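Local coordinates for DynE8 (Micromonospora chersina, PDB 4AMM), which is the acyltransferase domain of an iterative polyketide synthase that probably loads acyl building blocks for enediyne biosynthesis, at residues V305-W313 against P330-L340. Residues are numbered along the deposited sequence; the frame is centred on the assembly and turned at random.
Sequences VASTVTGAW and PVRFREALGLL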
loop_
_atom_site.group_PDB
_atom_site.type_symbol
_atom_site.label_atom_id
_atom_site.label_comp_id
_atom_site.label_asym_id
_atom_site.label_seq_id
_atom_site.Cartn_x
_atom_site.Cartn_y
_atom_site.Cartn_z
ATOM N N VAL A 305 -1.563 -3.621 -14.606
ATOM C CA VAL A 305 -0.503 -3.068 -13.721
ATOM C C VAL A 305 -0.191 -1.650 -14.160
ATOM O O VAL A 305 0.168 -1.450 -15.312
ATOM C CB VAL A 305 0.727 -3.936 -13.787
ATOM C CG1 VAL A 305 1.822 -3.307 -12.819
ATOM C CG2 VAL A 305 0.454 -5.319 -13.283
ATOM N N ALA A 306 -0.395 -0.631 -13.296
ATOM C CA ALA A 306 -0.013 0.744 -13.592
ATOM C C ALA A 306 1.443 0.878 -13.128
ATOM O O ALA A 306 1.697 0.723 -11.929
ATOM C CB ALA A 306 -0.915 1.696 -12.803
ATOM N N SER A 307 2.360 1.066 -14.042
ATOM C CA SER A 307 3.799 1.036 -13.735
ATOM C C SER A 307 4.214 2.376 -13.124
ATOM O O SER A 307 3.962 3.447 -13.617
ATOM C CB SER A 307 4.534 0.846 -15.022
ATOM O OG SER A 307 5.979 0.866 -14.773
ATOM N N THR A 308 4.994 2.228 -12.049
ATOM C CA THR A 308 5.721 3.378 -11.473
ATOM C C THR A 308 7.093 3.557 -12.109
ATOM O O THR A 308 7.864 4.441 -11.697
ATOM C CB THR A 308 5.877 3.298 -9.945
ATOM O OG1 THR A 308 6.713 2.220 -9.544
ATOM C CG2 THR A 308 4.497 3.236 -9.288
ATOM N N VAL A 309 7.379 2.812 -13.172
ATOM C CA VAL A 309 8.592 3.095 -13.990
ATOM C C VAL A 309 8.213 3.981 -15.166
ATOM O O VAL A 309 8.798 4.980 -15.458
ATOM C CB VAL A 309 9.241 1.797 -14.513
ATOM C CG1 VAL A 309 10.553 2.124 -15.235
ATOM C CG2 VAL A 309 9.519 0.849 -13.379
ATOM N N THR A 310 7.127 3.578 -15.855
ATOM C CA THR A 310 6.662 4.302 -17.070
ATOM C C THR A 310 5.580 5.276 -16.797
ATOM O O THR A 310 5.385 6.225 -17.587
ATOM C CB THR A 310 6.149 3.349 -18.120
ATOM O OG1 THR A 310 5.018 2.690 -17.610
ATOM C CG2 THR A 310 7.215 2.289 -18.474
ATOM N N GLY A 311 4.923 5.193 -15.643
ATOM C CA GLY A 311 3.767 6.028 -15.376
ATOM C C GLY A 311 2.599 5.775 -16.336
ATOM O O GLY A 311 1.770 6.699 -16.576
ATOM N N ALA A 312 2.568 4.569 -16.857
ATOM C CA ALA A 312 1.544 4.134 -17.848
ATOM C C ALA A 312 1.204 2.749 -17.536
ATOM O O ALA A 312 1.811 1.998 -16.787
ATOM C CB ALA A 312 2.121 4.227 -19.282
ATOM N N TRP A 313 0.070 2.317 -18.083
ATOM C CA TRP A 313 -0.247 0.933 -17.981
ATOM C C TRP A 313 0.790 0.013 -18.618
ATOM O O TRP A 313 1.364 0.330 -19.722
ATOM C CB TRP A 313 -1.664 0.626 -18.624
ATOM C CG TRP A 313 -2.774 1.208 -17.911
ATOM C CD1 TRP A 313 -3.491 2.294 -18.300
ATOM C CD2 TRP A 313 -3.275 0.840 -16.614
ATOM N NE1 TRP A 313 -4.428 2.611 -17.356
ATOM C CE2 TRP A 313 -4.333 1.718 -16.330
ATOM C CE3 TRP A 313 -2.968 -0.202 -15.708
ATOM C CZ2 TRP A 313 -5.078 1.619 -15.164
ATOM C CZ3 TRP A 313 -3.690 -0.303 -14.562
ATOM C CH2 TRP A 313 -4.744 0.640 -14.284
ATOM N N PRO A 330 13.096 7.809 -12.066
ATOM C CA PRO A 330 12.259 8.162 -10.886
ATOM C C PRO A 330 11.123 7.174 -10.697
ATOM O O PRO A 330 10.655 6.535 -11.659
ATOM C CB PRO A 330 11.715 9.530 -11.234
ATOM C CG PRO A 330 11.647 9.486 -12.760
ATOM C CD PRO A 330 12.985 8.796 -13.150
ATOM N N VAL A 331 10.619 7.084 -9.506
ATOM C CA VAL A 331 9.406 6.316 -9.159
ATOM C C VAL A 331 8.226 7.209 -9.406
ATOM O O VAL A 331 7.999 8.278 -8.783
ATOM C CB VAL A 331 9.395 5.908 -7.669
ATOM C CG1 VAL A 331 8.062 5.145 -7.320
ATOM C CG2 VAL A 331 10.593 5.078 -7.318
ATOM N N ARG A 332 7.400 6.814 -10.381
ATOM C CA ARG A 332 6.238 7.618 -10.825
ATOM C C ARG A 332 5.008 7.229 -10.126
ATOM O O ARG A 332 3.993 6.753 -10.734
ATOM C CB ARG A 332 6.109 7.416 -12.369
ATOM C CG ARG A 332 7.406 7.930 -13.079
ATOM C CD ARG A 332 7.178 7.988 -14.626
ATOM N NE ARG A 332 8.344 8.659 -15.211
ATOM C CZ ARG A 332 8.604 9.961 -15.070
ATOM N NH1 ARG A 332 7.739 10.773 -14.521
ATOM N NH2 ARG A 332 9.733 10.462 -15.532
ATOM N N PHE A 333 4.981 7.379 -8.794
ATOM C CA PHE A 333 3.803 6.923 -8.043
ATOM C C PHE A 333 2.659 7.885 -8.249
ATOM O O PHE A 333 1.540 7.342 -8.415
ATOM C CB PHE A 333 4.178 6.972 -6.546
ATOM C CG PHE A 333 3.003 6.616 -5.662
ATOM C CD1 PHE A 333 2.567 5.288 -5.536
ATOM C CD2 PHE A 333 2.346 7.583 -4.925
ATOM C CE1 PHE A 333 1.476 4.962 -4.650
ATOM C CE2 PHE A 333 1.236 7.283 -4.096
ATOM C CZ PHE A 333 0.819 5.968 -3.960
ATOM N N ARG A 334 2.829 9.171 -8.326
ATOM C CA ARG A 334 1.699 10.065 -8.558
ATOM C C ARG A 334 1.016 9.699 -9.855
ATOM O O ARG A 334 -0.273 9.585 -9.904
ATOM C CB ARG A 334 2.240 11.502 -8.642
ATOM C CG ARG A 334 1.129 12.544 -8.998
ATOM C CD ARG A 334 1.786 13.945 -9.126
ATOM N NE ARG A 334 2.776 13.946 -10.154
ATOM C CZ ARG A 334 2.560 14.056 -11.464
ATOM N NH1 ARG A 334 1.298 14.312 -11.907
ATOM N NH2 ARG A 334 3.540 14.032 -12.357
ATOM N N GLU A 335 1.776 9.447 -10.925
ATOM C CA GLU A 335 1.150 9.170 -12.226
ATOM C C GLU A 335 0.510 7.820 -12.190
ATOM O O GLU A 335 -0.685 7.648 -12.697
ATOM C CB GLU A 335 2.163 9.252 -13.368
ATOM C CG GLU A 335 2.566 10.684 -13.667
ATOM C CD GLU A 335 3.941 10.746 -14.398
ATOM O OE1 GLU A 335 5.013 10.368 -13.843
ATOM O OE2 GLU A 335 3.939 11.257 -15.530
ATOM N N ALA A 336 1.102 6.778 -11.666
ATOM C CA ALA A 336 0.544 5.465 -11.645
ATOM C C ALA A 336 -0.739 5.462 -10.808
ATOM O O ALA A 336 -1.729 4.842 -11.180
ATOM C CB ALA A 336 1.566 4.397 -11.123
ATOM N N LEU A 337 -0.766 6.153 -9.670
ATOM C CA LEU A 337 -1.916 6.172 -8.820
ATOM C C LEU A 337 -3.052 6.873 -9.531
ATOM O O LEU A 337 -4.214 6.412 -9.405
ATOM C CB LEU A 337 -1.578 6.870 -7.467
ATOM C CG LEU A 337 -2.702 6.964 -6.465
ATOM C CD1 LEU A 337 -3.104 5.622 -5.946
ATOM C CD2 LEU A 337 -2.272 7.954 -5.301
ATOM N N GLY A 338 -2.762 7.891 -10.273
ATOM C CA GLY A 338 -3.793 8.626 -11.018
ATOM C C GLY A 338 -4.376 7.707 -12.080
ATOM O O GLY A 338 -5.604 7.882 -12.400
ATOM N N LEU A 339 -3.639 6.752 -12.617
ATOM C CA LEU A 339 -4.190 5.852 -13.654
ATOM C C LEU A 339 -5.137 4.883 -13.034
ATOM O O LEU A 339 -6.108 4.432 -13.705
ATOM C CB LEU A 339 -3.061 5.050 -14.314
ATOM C CG LEU A 339 -2.227 5.810 -15.312
ATOM C CD1 LEU A 339 -1.130 4.822 -15.721
ATOM C CD2 LEU A 339 -3.037 6.216 -16.561
ATOM N N LEU A 340 -4.881 4.422 -11.821
ATOM C CA LEU A 340 -5.654 3.359 -11.217
ATOM C C LEU A 340 -6.958 3.958 -10.747
ATOM O O LEU A 340 -7.001 4.696 -9.797
ATOM C CB LEU A 340 -4.758 2.692 -10.107
ATOM C CG LEU A 340 -5.208 1.476 -9.339
ATOM C CD1 LEU A 340 -5.678 0.286 -10.233
ATOM C CD2 LEU A 340 -4.087 1.063 -8.343
HETATM O O HOH W 1 11.056 6.048 -14.304
HETATM O O HOH W 2 -6.925 4.737 -16.191
#
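At the end of edge strand 305-306 in the parallel sheet of the acyltransferase domain, the loop 307-313, opening with an ST turn at S307, packs along helix 333-339. S307 OG accepts from V309 N and T310 N and also pairs with E179 OE2. T308, just within that turn, meets R332, the helix N-cap residue: R332 N donates to T308 O at 2.8 Å, nearly straight at 177°, the sole direct hydrogen bond across the interface. The methyl CG2 of T308, anti to its own carbonyl carbon, turns to A336 CB at 3.6 Å, while OG1 bonds to G174 O; threonine thus serves an apolar and a polar neighbour at once. R332 runs extended from CG to NE alongside the turn, its CD 3.5 Å from V309 O, and NH1 forms a salt bridge to the syn lone pair of E335 OE1 at 2.8 Å. G311 has positive phi (63°), which suits glycine, and its bare CA keeps the turn close to R332 CD and E335 CB. On the strand side of the turn, two alanines allow close approach, A306 CB lying 4.0 Å from A336 CB. L339 reaches over one face of the W313 indole, CD1 standing 4.3 Å from the centroid of the five-membered ring in a CH-pi contact, while L340 CD1 comes to the ring's edge. One water joins V309 O to P330 O. V309 packs on helix 319-328, between the segments; A336, L337 and L340 also touch L173 of strand 171-174, and V331 makes backbone hydrogen bonds to A237 and D239 of strand 235-241, linking the two sheets.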